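Local atomic coordinates of P-granule scaffold (Caenorhabditis japonica, PDB entry 5W4A), a protein that probably scaffolds the assembly of germ granules (P granules) in the nematode germline and probably binds RNA. Residues C[103-106]-C[107-111]. Residues are numbered along the deposited sequence; the frame is centred on the assembly and turned at random.
Sequences NLTH and DLSIL
His106 turns the ND1 edge of its ring toward Leu108 and one face toward Asp107, CG standing anti to the backbone N (chi1 -166°), on the carbonyl side. Its CB lies 4.0 Å from Ser109 OG, and CG is 3.4 Å from Asp107 N. Farther out, ND1 accepts a hydrogen bond from the backbone N of Leu108, 3.0 Å long and fairly straight at 160°, although the donor is tilted out of the ring plane. CE1 meets two neighbours: Leu108 CB at 3.6 Å, and Asp107 OD1, which lies over one ring face near its rim, 3.4 Å from CE1. At the tip, NE2 is hydrogen-bonded to Asp79 of helix 71-84, while Phe92 of helix 89-100 meets the ring edge-to-face. The backbone here forms a type I beta turn from His106 to Ser109, within the loop between helices 89-100 and 116-131. His106 O takes two donors from Ser109: OG at 2.7 Å, only slightly tilted from the carbonyl plane, and N at 3.1 Å, well above that plane. Asn96 ND2 is hydrogen-bonded to Ser109 OG, and its OD1 to both His106 N and Thr105 OG1. The Asp107 carboxylate is turned 47° from the imidazole and forms a salt bridge through OD2 with Arg6. An alanine in place of His106 would remove the imidazole and is likely to leave Leu108 N without its acceptor and Asp79 without this ring partner.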
loop_
_atom_site.group_PDB
_atom_site.type_symbol
_atom_site.label_atom_id
_atom_site.label_comp_id
_atom_site.label_asym_id
_atom_site.label_seq_id
_atom_site.Cartn_x
_atom_site.Cartn_y
_atom_site.Cartn_z
ATOM N N ASN C 103 22.691 21.250 -14.915
ATOM C CA ASN C 103 23.110 20.431 -13.770
ATOM C C ASN C 103 21.946 19.702 -13.114
ATOM O O ASN C 103 21.974 19.384 -11.920
ATOM C CB ASN C 103 23.873 21.276 -12.733
ATOM C CG ASN C 103 25.172 21.787 -13.267
ATOM O OD1 ASN C 103 25.350 23.009 -13.443
ATOM N ND2 ASN C 103 26.111 20.873 -13.567
ATOM N N LEU C 104 20.901 19.395 -13.883
ATOM C CA LEU C 104 19.752 18.652 -13.396
ATOM C C LEU C 104 19.692 17.288 -14.073
ATOM O O LEU C 104 20.157 17.114 -15.201
ATOM C CB LEU C 104 18.433 19.407 -13.659
ATOM C CG LEU C 104 18.299 20.759 -12.963
ATOM C CD1 LEU C 104 17.050 21.459 -13.478
ATOM C CD2 LEU C 104 18.223 20.573 -11.471
ATOM N N THR C 105 19.105 16.322 -13.376
ATOM C CA THR C 105 18.896 15.005 -13.959
ATOM C C THR C 105 17.762 14.296 -13.231
ATOM O O THR C 105 17.394 14.635 -12.103
ATOM C CB THR C 105 20.184 14.161 -13.916
ATOM O OG1 THR C 105 20.098 13.110 -14.885
ATOM C CG2 THR C 105 20.423 13.586 -12.528
ATOM N N HIS C 106 17.212 13.295 -13.900
ATOM C CA HIS C 106 16.215 12.455 -13.261
ATOM C C HIS C 106 16.889 11.511 -12.269
ATOM O O HIS C 106 17.964 10.954 -12.554
ATOM C CB HIS C 106 15.445 11.684 -14.322
ATOM C CG HIS C 106 14.204 11.054 -13.788
ATOM N ND1 HIS C 106 14.204 9.827 -13.163
ATOM C CD2 HIS C 106 12.925 11.498 -13.765
ATOM C CE1 HIS C 106 12.977 9.548 -12.764
ATOM N NE2 HIS C 106 12.181 10.539 -13.130
ATOM N N ASP C 107 16.262 11.335 -11.100
ATOM C CA ASP C 107 16.879 10.561 -10.023
ATOM C C ASP C 107 16.954 9.062 -10.325
ATOM O O ASP C 107 17.698 8.350 -9.641
ATOM C CB ASP C 107 16.169 10.778 -8.668
ATOM C CG ASP C 107 14.664 10.509 -8.710
ATOM O OD1 ASP C 107 14.019 10.779 -9.728
ATOM O OD2 ASP C 107 14.150 10.056 -7.694
ATOM N N LEU C 108 16.212 8.572 -11.313
ATOM C CA LEU C 108 16.286 7.167 -11.704
ATOM C C LEU C 108 17.091 6.975 -12.984
ATOM O O LEU C 108 16.904 5.975 -13.681
ATOM C CB LEU C 108 14.887 6.573 -11.860
ATOM C CG LEU C 108 13.976 6.624 -10.627
ATOM C CD1 LEU C 108 12.608 5.940 -10.866
ATOM C CD2 LEU C 108 14.673 6.075 -9.404
ATOM N N SER C 109 17.988 7.910 -13.281
ATOM C CA SER C 109 18.828 7.854 -14.471
ATOM C C SER C 109 19.664 6.585 -14.577
ATOM O O SER C 109 20.203 6.328 -15.652
ATOM C CB SER C 109 19.761 9.072 -14.493
ATOM O OG SER C 109 19.074 10.239 -14.918
ATOM N N ILE C 110 19.804 5.789 -13.509
ATOM C CA ILE C 110 20.560 4.541 -13.643
ATOM C C ILE C 110 19.864 3.577 -14.597
ATOM O O ILE C 110 20.525 2.764 -15.255
ATOM C CB ILE C 110 20.809 3.868 -12.279
ATOM C CG1 ILE C 110 19.498 3.477 -11.592
ATOM C CG2 ILE C 110 21.690 4.747 -11.413
ATOM C CD1 ILE C 110 19.718 2.569 -10.399
ATOM N N LEU C 111 18.531 3.632 -14.680
ATOM C CA LEU C 111 17.802 2.850 -15.674
ATOM C C LEU C 111 18.341 3.100 -17.076
ATOM O O LEU C 111 18.824 2.183 -17.748
ATOM C CB LEU C 111 16.314 3.195 -15.630
ATOM C CG LEU C 111 15.472 2.545 -14.546
ATOM C CD1 LEU C 111 14.074 3.157 -14.578
ATOM C CD2 LEU C 111 15.404 1.030 -14.733
#